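Local coordinates for protein leucine aminopeptidase 1 (Caenorhabditis elegans, PDB 2HC9) that releases N-terminal amino acids, preferably leucine, from peptides as a two-zinc aminopeptidase of the M17 family and probably serves as a digestive enzyme, at residues G412-S417 against S434-L439; A419-S424 against I441-G446. The protein carries 1 engineered substitution. All blocks are in the same frame, centred on the assembly; numbering follows the deposited sequence.

From the N terminus, the chain leaves helix 407-410, runs through 412-417, and passes into 419-424 with its short strand 421-422. It then loops round to helix 433-442, which carries 434-439 and leads into 441-446. Contact 1 closes a loop of 16 intervening residues between 412-417 and 434-439, and contact 2 closes an equally long one between 419-424 and 441-446. The two loops cross, because the second segment pair starts before the first is completed. At the crossing L414 O meets K422 N at 2.8 Å, probably a hydrogen bond. Together the contacts tie helix 433-442 and the turn that follows it to two successive pieces of chain, both of which also touch a second subunit.

Contact 1 of 2, residues G412-S417 against S434-L439; sequences GDLKSS and SAVAGL
The carboxylate of D413 is gripped at both oxygens by backbone amides, OD1 by D430 N and OD2 by G431 N, and the OD2 so fixed rests against V436 CG2 at 3.2 Å. A short carboxylate suits this place because it can accept from two successive N-H groups while OD2 also lies against a methyl; the D413 side chain runs roughly perpendicular to that of V436. V436 is forked between two neighbours: with CG1 anti to the backbone N (chi1 172°), CG2 touches D413 and CG1 packs against L414. L414 and V436 lie alongside each other, pointing opposite ways, with L414 CD2 3.7 Å from V436 CG1, while L414 CD1 approaches V436 O. In the M17 catalytic domain this packs a 3-10 turn, in which K415 N bonds to G412 O at 3.1 Å, onto one face of helix 433-442. L439, nearly a turn further along that helix, reaches P407 and F410 of helix 407-410. Trimming L414 to an alanine would probably leave V436 CG1 without its apolar mate and open a gap beside the helix. The L414 side chain also lies about 5 Å from that of R338, a predicted active-site residue.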
# COMPACT_ATOMS: atom_id res chain seq x y z
N GLY A 412 18.03 18.93 -15.03
CA GLY A 412 16.67 19.46 -15.05
C GLY A 412 15.68 18.68 -14.19
O GLY A 412 14.64 19.21 -13.79
N ASP A 413 16.00 17.42 -13.88
CA ASP A 413 15.22 16.66 -12.88
C ASP A 413 15.16 17.38 -11.51
O ASP A 413 14.22 17.14 -10.73
CB ASP A 413 15.81 15.25 -12.70
CG ASP A 413 15.62 14.37 -13.94
OD1 ASP A 413 14.77 14.69 -14.82
OD2 ASP A 413 16.32 13.33 -14.00
N LEU A 414 16.13 18.24 -11.23
CA LEU A 414 16.19 18.93 -9.93
C LEU A 414 15.77 20.39 -10.04
O LEU A 414 16.09 21.18 -9.17
CB LEU A 414 17.61 18.83 -9.34
CG LEU A 414 18.04 17.39 -9.11
CD1 LEU A 414 19.51 17.33 -8.64
CD2 LEU A 414 17.12 16.73 -8.08
N LYS A 415 15.06 20.75 -11.10
CA LYS A 415 14.62 22.14 -11.26
C LYS A 415 13.73 22.59 -10.08
O LYS A 415 12.91 21.81 -9.56
CB LYS A 415 13.88 22.29 -12.59
CG LYS A 415 13.44 23.71 -12.92
CD LYS A 415 12.89 23.80 -14.35
CE LYS A 415 13.31 25.13 -15.01
NZ LYS A 415 12.52 25.46 -16.23
N SER A 416 13.93 23.84 -9.65
CA SER A 416 13.11 24.46 -8.60
C SER A 416 12.64 25.81 -9.10
O SER A 416 13.39 26.53 -9.79
CB SER A 416 13.93 24.68 -7.32
OG SER A 416 13.22 25.47 -6.36
N SER A 417 11.39 26.14 -8.77
CA SER A 417 10.89 27.48 -9.11
C SER A 417 11.45 28.57 -8.22
O SER A 417 11.50 29.71 -8.61
CB SER A 417 9.36 27.51 -9.02
OG SER A 417 8.81 26.66 -10.00
N SER A 434 20.05 7.36 -9.16
CA SER A 434 21.39 7.41 -8.54
C SER A 434 22.31 8.45 -9.17
O SER A 434 23.16 9.04 -8.49
CB SER A 434 22.07 6.04 -8.56
OG SER A 434 21.22 5.09 -7.92
N ALA A 435 22.13 8.69 -10.47
CA ALA A 435 22.91 9.69 -11.19
C ALA A 435 22.44 11.08 -10.79
O ALA A 435 23.25 11.98 -10.54
CB ALA A 435 22.74 9.48 -12.71
N VAL A 436 21.12 11.25 -10.72
CA VAL A 436 20.54 12.53 -10.34
C VAL A 436 21.00 12.92 -8.92
O VAL A 436 21.36 14.07 -8.65
CB VAL A 436 18.98 12.50 -10.47
CG1 VAL A 436 18.35 13.77 -9.88
CG2 VAL A 436 18.61 12.38 -11.95
N ALA A 437 21.03 11.92 -8.03
CA ALA A 437 21.52 12.13 -6.67
C ALA A 437 22.96 12.64 -6.70
O ALA A 437 23.31 13.57 -5.98
CB ALA A 437 21.44 10.78 -5.87
N GLY A 438 23.80 12.04 -7.53
CA GLY A 438 25.18 12.53 -7.65
C GLY A 438 25.28 13.92 -8.24
O GLY A 438 26.14 14.71 -7.85
N LEU A 439 24.38 14.24 -9.18
CA LEU A 439 24.40 15.56 -9.83
C LEU A 439 24.03 16.68 -8.87
O LEU A 439 24.48 17.81 -9.04
CB LEU A 439 23.44 15.59 -11.04
CG LEU A 439 23.90 14.75 -12.25
CD1 LEU A 439 22.76 14.75 -13.31
CD2 LEU A 439 25.20 15.32 -12.81

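Contact 2 of 2, residues A419-S424 against I441-G446; sequences ADMKNS and IGAHIG
A buried Met-aromatic contact, M421 against H444, joins strand 421-422 to the type I turn G442-I445 that follows helix 433-442. The short, weakly bonded strand 421-422 lies at the edge, within this chain, of a small three-stranded sheet in the M17 catalytic domain; M421 is backbone-bonded to E329 of the parallel strand 327-329, and V328 of that strand packs on both M421 and H444. The sulfur SD of M421 sits 4.2 Å from the centroid of the H444 ring and 54° off its normal, an oblique approach. A long, flexible thioether suits the job: CG of M421 is flanked by both the backbone N and C (chi1 64°), and the bend at chi3 (82°) turns the terminal methyl alongside the ring, with CE 3.7 Å from H444 CE1. A443, whose small methyl fits beside the thioether, adds an apolar touch of CB to M421 SD at 3.8 Å. H444 has its ND1 hydrogen-bonded to S324 OG, which helps fix the ring's rotation, and I441 O lies in the ring plane at its edge. On one side of M421, D420 OD2 bonds to T138 OG1 of the second subunit; two residues beyond M421, N423 O accepts a hydrogen bond from NH1 of R338, a predicted active-site residue. The other ring nitrogen, H444 NE2, is buried without a hydrogen-bond partner, and its nearest atom across the contact is M421 SD at 3.4 Å.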
# COMPACT_ATOMS: atom_id res chain seq x y z
N ALA A 419 14.25 28.07 -5.71
CA ALA A 419 15.64 27.99 -5.27
C ALA A 419 16.48 27.61 -6.46
O ALA A 419 15.96 27.35 -7.54
CB ALA A 419 15.81 26.96 -4.15
N ASP A 420 17.80 27.58 -6.27
CA ASP A 420 18.68 27.23 -7.37
C ASP A 420 18.45 25.80 -7.85
O ASP A 420 18.63 25.50 -9.02
CB ASP A 420 20.14 27.42 -6.96
CG ASP A 420 20.51 28.88 -6.79
OD1 ASP A 420 19.89 29.75 -7.45
OD2 ASP A 420 21.44 29.15 -6.00
N MET A 421 18.01 24.93 -6.95
CA MET A 421 17.67 23.55 -7.32
C MET A 421 16.91 22.92 -6.16
O MET A 421 16.92 23.44 -5.04
CB MET A 421 18.94 22.73 -7.59
CG MET A 421 19.82 22.56 -6.34
SD MET A 421 21.55 22.26 -6.73
CE MET A 421 22.02 23.97 -6.99
N LYS A 422 16.26 21.80 -6.44
CA LYS A 422 15.73 20.92 -5.38
C LYS A 422 16.79 19.85 -5.12
O LYS A 422 17.64 19.62 -5.96
CB LYS A 422 14.46 20.23 -5.88
CG LYS A 422 13.27 21.15 -6.14
CD LYS A 422 11.98 20.34 -6.34
CE LYS A 422 10.79 21.28 -6.55
NZ LYS A 422 9.52 20.53 -6.81
N ASN A 423 16.72 19.18 -3.97
CA ASN A 423 17.64 18.06 -3.71
C ASN A 423 17.21 16.71 -4.30
O ASN A 423 18.02 15.80 -4.42
CB ASN A 423 18.01 17.97 -2.21
CG ASN A 423 16.89 17.38 -1.34
OD1 ASN A 423 15.72 17.64 -1.54
ND2 ASN A 423 17.28 16.62 -0.32
N SER A 424 15.94 16.56 -4.68
CA SER A 424 15.51 15.30 -5.28
C SER A 424 14.31 15.53 -6.18
O SER A 424 13.81 16.65 -6.30
CB SER A 424 15.20 14.23 -4.21
OG SER A 424 13.91 14.38 -3.71
N ILE A 441 25.11 16.79 -5.83
CA ILE A 441 26.44 17.07 -5.26
C ILE A 441 27.27 17.91 -6.23
O ILE A 441 27.79 18.99 -5.87
CB ILE A 441 27.19 15.74 -4.95
CG1 ILE A 441 26.42 14.90 -3.91
CG2 ILE A 441 28.61 16.05 -4.44
CD1 ILE A 441 26.88 13.43 -3.85
N GLY A 442 27.39 17.43 -7.46
CA GLY A 442 28.26 18.10 -8.44
C GLY A 442 27.80 19.49 -8.85
O GLY A 442 28.61 20.31 -9.29
N ALA A 443 26.51 19.77 -8.71
CA ALA A 443 25.97 21.09 -9.06
C ALA A 443 26.62 22.23 -8.25
O ALA A 443 26.50 23.40 -8.62
CB ALA A 443 24.43 21.11 -8.88
N HIS A 444 27.28 21.89 -7.15
CA HIS A 444 27.89 22.89 -6.29
C HIS A 444 29.38 23.09 -6.57
O HIS A 444 30.02 23.99 -6.00
CB HIS A 444 27.63 22.52 -4.82
CG HIS A 444 26.16 22.60 -4.49
ND1 HIS A 444 25.55 23.78 -4.13
CD2 HIS A 444 25.17 21.70 -4.68
CE1 HIS A 444 24.25 23.59 -4.03
NE2 HIS A 444 23.98 22.33 -4.37
N ILE A 445 29.90 22.29 -7.50
CA ILE A 445 31.25 22.50 -8.07
C ILE A 445 31.28 22.46 -9.61
O ILE A 445 32.23 21.95 -10.21
CB ILE A 445 32.27 21.48 -7.46
CG1 ILE A 445 31.80 20.02 -7.63
CG2 ILE A 445 32.55 21.80 -5.96
CD1 ILE A 445 33.00 19.03 -7.72
N GLY A 446 30.24 22.99 -10.26
CA GLY A 446 30.20 23.08 -11.72
C GLY A 446 30.35 21.73 -12.38
O GLY A 446 30.94 21.61 -13.46